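Alpha-acetolactate decarboxylase (Bacillus subtilis subsp. subtilis str. 168, PDB 5XNE) catalyses the decarboxylation of (2S)-2-acetolactate to (R)-acetoin, a step on the way to butane-2,3-diol that may help cells control internal pH in stationary phase. Local coordinates at residues R113-R124 and H186-V197. Residues are numbered along the deposited sequence; the frame is centred on the assembly and turned at random.
Sequences RIDGLFKKVQTR and HVFDYVLEDCTV. With ZN (zinc ion), chain D.
R124 lies stacked on H186, a zinc ligand, and so illustrates how a strand pair can present a metal site. The near half of its chain packs on F188, CB near CE2 and CG 3.6 Å from CZ, and the far half lies over H186. With CG between backbone N and carbonyl carbon (chi1 64°), a further bend at chi2 brings the chain back over the histidine. CD passes CB of H186, NE sits 3.3 Å from that CB, CZ lies above the ring near CG, and NH2 hangs over the ring's rim. The two planes are 29° apart, with centres 3.8 Å apart. ND1 of H186 binds the zinc ion at 2.3 Å, beside H173, H175 and three waters. Two of those waters lie in plane at the guanidinium edge. E44 takes NE in a salt bridge, NH1 is hydrogen-bonded to T232 O and Q143 OE1, and H186 NE2 is hydrogen-bonded to E233 O. An alanine in place of R124 would probably uncover one face of the H186 ring and leave E44 without its charged mate.

Antiparallel backbone bonding continues away from the metal, interrupted by classic bulges: F188 and D189 face Q122, K119 and K120 face V191, and E193 and D194 face L117, whose O accepts from both nitrogens. Across this last bulge, I114 and L192 reach toward each other tip to tip, CD1 to CD2 at 3.9 Å, and L192 CD2 also reaches the F118 ring edge. A CB at G116 would run into D194 O and C195 CA, and its backbone angles by themselves call for glycine. Helix 92-100 touches I114, Y190 and L192 through F95, strand 151-160 meets F118 and Y190 through I155, and strand 82-86 packs on L192, C195 and V197 through I86.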
loop_
_atom_site.group_PDB
_atom_site.type_symbol
_atom_site.label_atom_id
_atom_site.label_comp_id
_atom_site.label_asym_id
_atom_site.label_seq_id
_atom_site.Cartn_x
_atom_site.Cartn_y
_atom_site.Cartn_z
ATOM N N ARG B 113 -15.732 6.610 13.499
ATOM C CA ARG B 113 -16.295 7.870 13.928
ATOM C C ARG B 113 -16.871 7.732 15.327
ATOM O O ARG B 113 -17.577 6.769 15.623
ATOM C CB ARG B 113 -17.372 8.313 12.947
ATOM C CG ARG B 113 -18.015 9.615 13.261
ATOM C CD ARG B 113 -19.029 9.920 12.186
ATOM N NE ARG B 113 -19.829 11.067 12.556
ATOM C CZ ARG B 113 -20.634 11.702 11.719
ATOM N NH1 ARG B 113 -20.707 11.311 10.449
ATOM N NH2 ARG B 113 -21.340 12.736 12.153
ATOM N N ILE B 114 -16.537 8.698 16.167
ATOM C CA ILE B 114 -17.027 8.787 17.532
ATOM C C ILE B 114 -17.805 10.090 17.645
ATOM O O ILE B 114 -17.222 11.158 17.472
ATOM C CB ILE B 114 -15.881 8.831 18.562
ATOM C CG1 ILE B 114 -15.201 7.487 18.798
ATOM C CG2 ILE B 114 -16.394 9.289 19.850
ATOM C CD1 ILE B 114 -14.165 7.598 19.905
ATOM N N ASP B 115 -19.099 10.023 17.941
ATOM C CA ASP B 115 -19.887 11.238 18.108
ATOM C C ASP B 115 -20.418 11.315 19.524
ATOM O O ASP B 115 -21.105 10.410 19.976
ATOM C CB ASP B 115 -21.052 11.286 17.126
ATOM C CG ASP B 115 -20.598 11.249 15.688
ATOM O OD1 ASP B 115 -20.162 12.297 15.171
ATOM O OD2 ASP B 115 -20.683 10.167 15.078
ATOM N N GLY B 116 -20.098 12.390 20.226
ATOM C CA GLY B 116 -20.608 12.535 21.578
ATOM C C GLY B 116 -19.846 13.544 22.400
ATOM O O GLY B 116 -19.409 14.571 21.879
ATOM N N LEU B 117 -19.694 13.244 23.688
ATOM C CA LEU B 117 -19.027 14.144 24.617
ATOM C C LEU B 117 -17.754 13.533 25.160
ATOM O O LEU B 117 -17.731 12.389 25.600
ATOM C CB LEU B 117 -19.955 14.522 25.778
ATOM C CG LEU B 117 -20.891 15.690 25.473
ATOM C CD1 LEU B 117 -21.961 15.318 24.445
ATOM C CD2 LEU B 117 -21.515 16.259 26.748
ATOM N N PHE B 118 -16.690 14.320 25.132
ATOM C CA PHE B 118 -15.399 13.850 25.574
ATOM C C PHE B 118 -14.970 14.589 26.811
ATOM O O PHE B 118 -14.993 15.814 26.841
ATOM C CB PHE B 118 -14.377 14.028 24.462
ATOM C CG PHE B 118 -14.805 13.397 23.187
ATOM C CD1 PHE B 118 -15.554 14.104 22.271
ATOM C CD2 PHE B 118 -14.502 12.080 22.929
ATOM C CE1 PHE B 118 -15.978 13.520 21.110
ATOM C CE2 PHE B 118 -14.912 11.496 21.767
ATOM C CZ PHE B 118 -15.654 12.221 20.854
ATOM N N LYS B 119 -14.594 13.837 27.834
ATOM C CA LYS B 119 -14.072 14.440 29.047
ATOM C C LYS B 119 -12.793 15.209 28.739
ATOM O O LYS B 119 -12.615 16.339 29.195
ATOM C CB LYS B 119 -13.813 13.380 30.111
ATOM C CG LYS B 119 -13.280 13.951 31.404
ATOM C CD LYS B 119 -13.344 12.926 32.507
ATOM C CE LYS B 119 -13.045 13.555 33.855
ATOM N NZ LYS B 119 -11.742 14.270 33.849
ATOM N N LYS B 120 -11.908 14.585 27.963
ATOM C CA LYS B 120 -10.687 15.233 27.497
ATOM C C LYS B 120 -10.444 14.901 26.031
ATOM O O LYS B 120 -10.742 13.797 25.585
ATOM C CB LYS B 120 -9.467 14.794 28.308
ATOM C CG LYS B 120 -9.560 15.016 29.812
ATOM C CD LYS B 120 -8.286 14.548 30.506
ATOM C CE LYS B 120 -8.578 13.990 31.896
ATOM N NZ LYS B 120 -9.840 13.186 31.926
ATOM N N VAL B 121 -9.924 15.872 25.288
ATOM C CA VAL B 121 -9.294 15.606 23.993
ATOM C C VAL B 121 -8.029 16.439 23.932
ATOM O O VAL B 121 -8.059 17.636 24.239
ATOM C CB VAL B 121 -10.189 15.967 22.778
ATOM C CG1 VAL B 121 -9.505 15.542 21.469
ATOM C CG2 VAL B 121 -11.550 15.325 22.875
ATOM N N GLN B 122 -6.916 15.824 23.558
ATOM C CA GLN B 122 -5.715 16.591 23.285
ATOM C C GLN B 122 -5.396 16.511 21.809
ATOM O O GLN B 122 -5.352 15.423 21.238
ATOM C CB GLN B 122 -4.516 16.103 24.084
ATOM C CG GLN B 122 -3.307 16.991 23.861
ATOM C CD GLN B 122 -2.104 16.560 24.661
ATOM O OE1 GLN B 122 -1.417 15.597 24.309
ATOM N NE2 GLN B 122 -1.845 17.265 25.754
ATOM N N THR B 123 -5.176 17.668 21.202
ATOM C CA THR B 123 -4.852 17.725 19.785
ATOM C C THR B 123 -3.634 18.572 19.500
ATOM O O THR B 123 -3.170 19.338 20.346
ATOM C CB THR B 123 -6.001 18.315 18.957
ATOM O OG1 THR B 123 -6.134 19.714 19.255
ATOM C CG2 THR B 123 -7.321 17.586 19.238
ATOM N N ARG B 124 -3.138 18.420 18.277
ATOM C CA ARG B 124 -2.214 19.362 17.660
ATOM C C ARG B 124 -2.791 19.878 16.350
ATOM O O ARG B 124 -3.657 19.240 15.746
ATOM C CB ARG B 124 -0.862 18.721 17.369
ATOM C CG ARG B 124 -0.943 17.595 16.334
ATOM C CD ARG B 124 -0.236 17.971 15.025
ATOM N NE ARG B 124 -0.542 17.024 13.957
ATOM C CZ ARG B 124 0.260 16.006 13.677
ATOM N NH1 ARG B 124 1.390 15.882 14.386
ATOM N NH2 ARG B 124 -0.035 15.142 12.699
ATOM N N HIS B 186 -5.419 17.140 15.053
ATOM C CA HIS B 186 -4.920 15.777 15.075
ATOM C C HIS B 186 -4.897 15.288 16.521
ATOM O O HIS B 186 -4.306 15.929 17.374
ATOM C CB HIS B 186 -3.516 15.717 14.449
ATOM C CG HIS B 186 -2.823 14.401 14.632
ATOM N ND1 HIS B 186 -2.770 13.444 13.636
ATOM C CD2 HIS B 186 -2.131 13.897 15.677
ATOM C CE1 HIS B 186 -2.087 12.401 14.075
ATOM N NE2 HIS B 186 -1.694 12.645 15.311
ATOM N N VAL B 187 -5.521 14.152 16.784
ATOM C CA VAL B 187 -5.697 13.670 18.154
ATOM C C VAL B 187 -4.477 12.922 18.696
ATOM O O VAL B 187 -4.003 11.973 18.070
ATOM C CB VAL B 187 -6.933 12.752 18.231
ATOM C CG1 VAL B 187 -7.055 12.106 19.619
ATOM C CG2 VAL B 187 -8.179 13.550 17.900
ATOM N N PHE B 188 -3.990 13.350 19.867
ATOM C CA PHE B 188 -2.939 12.646 20.611
ATOM C C PHE B 188 -3.525 11.710 21.677
ATOM O O PHE B 188 -2.987 10.633 21.943
ATOM C CB PHE B 188 -2.000 13.629 21.324
ATOM C CG PHE B 188 -1.010 14.312 20.430
ATOM C CD1 PHE B 188 -0.481 13.671 19.320
ATOM C CD2 PHE B 188 -0.595 15.606 20.716
ATOM C CE1 PHE B 188 0.448 14.311 18.506
ATOM C CE2 PHE B 188 0.326 16.256 19.901
ATOM C CZ PHE B 188 0.848 15.605 18.795
ATOM N N ASP B 189 -4.606 12.153 22.313
ATOM C CA ASP B 189 -5.172 11.433 23.448
ATOM C C ASP B 189 -6.604 11.894 23.665
ATOM O O ASP B 189 -6.993 12.967 23.201
ATOM C CB ASP B 189 -4.324 11.660 24.708
ATOM C CG ASP B 189 -4.682 10.708 25.841
ATOM O OD1 ASP B 189 -5.185 9.597 25.566
ATOM O OD2 ASP B 189 -4.455 11.076 27.012
ATOM N N TYR B 190 -7.395 11.073 24.346
ATOM C CA TYR B 190 -8.770 11.444 24.631
ATOM C C TYR B 190 -9.382 10.554 25.704
ATOM O O TYR B 190 -8.943 9.430 25.916
ATOM C CB TYR B 190 -9.618 11.381 23.363
ATOM C CG TYR B 190 -9.564 10.055 22.644
ATOM C CD1 TYR B 190 -8.538 9.771 21.750
ATOM C CD2 TYR B 190 -10.541 9.095 22.845
ATOM C CE1 TYR B 190 -8.491 8.568 21.087
ATOM C CE2 TYR B 190 -10.505 7.882 22.183
ATOM C CZ TYR B 190 -9.473 7.627 21.297
ATOM O OH TYR B 190 -9.421 6.426 20.638
ATOM N N VAL B 191 -10.393 11.088 26.384
ATOM C CA VAL B 191 -11.206 10.314 27.308
ATOM C C VAL B 191 -12.660 10.553 26.953
ATOM O O VAL B 191 -13.103 11.699 26.890
ATOM C CB VAL B 191 -10.956 10.695 28.778
ATOM C CG1 VAL B 191 -11.889 9.901 29.690
ATOM C CG2 VAL B 191 -9.507 10.457 29.145
ATOM N N LEU B 192 -13.387 9.474 26.687
ATOM C CA LEU B 192 -14.790 9.563 26.320
ATOM C C LEU B 192 -15.621 9.689 27.582
ATOM O O LEU B 192 -15.376 8.991 28.560
ATOM C CB LEU B 192 -15.239 8.334 25.519
ATOM C CG LEU B 192 -14.237 7.783 24.494
ATOM C CD1 LEU B 192 -14.801 6.602 23.736
ATOM C CD2 LEU B 192 -13.837 8.850 23.538
ATOM N N GLU B 193 -16.589 10.593 27.566
ATOM C CA GLU B 193 -17.567 10.640 28.641
ATOM C C GLU B 193 -18.702 9.711 28.237
ATOM O O GLU B 193 -19.068 8.791 28.968
ATOM C CB GLU B 193 -18.058 12.065 28.884
ATOM C CG GLU B 193 -19.075 12.178 30.010
ATOM C CD GLU B 193 -19.090 13.556 30.636
ATOM O OE1 GLU B 193 -18.250 14.396 30.245
ATOM O OE2 GLU B 193 -19.941 13.805 31.517
ATOM N N ASP B 194 -19.242 9.960 27.052
ATOM C CA ASP B 194 -20.165 9.042 26.407
ATOM C C ASP B 194 -20.203 9.361 24.917
ATOM O O ASP B 194 -20.134 10.528 24.523
ATOM C CB ASP B 194 -21.563 9.147 27.013
ATOM C CG ASP B 194 -22.178 10.516 26.816
ATOM O OD1 ASP B 194 -22.796 10.741 25.756
ATOM O OD2 ASP B 194 -22.042 11.367 27.724
ATOM N N CYS B 195 -20.310 8.331 24.088
ATOM C CA CYS B 195 -20.354 8.555 22.650
ATOM C C CYS B 195 -20.973 7.392 21.902
ATOM O O CYS B 195 -21.071 6.277 22.421
ATOM C CB CYS B 195 -18.943 8.815 22.104
ATOM S SG CYS B 195 -17.856 7.344 21.973
ATOM N N THR B 196 -21.392 7.666 20.674
ATOM C CA THR B 196 -21.761 6.624 19.733
ATOM C C THR B 196 -20.586 6.375 18.788
ATOM O O THR B 196 -19.953 7.322 18.300
ATOM C CB THR B 196 -23.025 6.996 18.932
ATOM O OG1 THR B 196 -23.284 6.002 17.932
ATOM C CG2 THR B 196 -22.874 8.347 18.263
ATOM N N VAL B 197 -20.280 5.100 18.569
ATOM C CA VAL B 197 -19.243 4.710 17.622
ATOM C C VAL B 197 -19.874 4.130 16.369
ATOM O O VAL B 197 -20.852 3.379 16.433
ATOM C CB VAL B 197 -18.280 3.676 18.217
ATOM C CG1 VAL B 197 -17.122 3.410 17.256
ATOM C CG2 VAL B 197 -17.746 4.167 19.549
HETATM ZN ZN ZN D . -3.163 13.533 11.370
HETATM O O HOH W 1 -20.641 7.616 15.348
HETATM O O HOH W 2 -0.944 13.292 10.741
HETATM O O HOH W 3 -3.024 13.834 9.160
HETATM O O HOH W 4 -2.188 15.604 11.199
#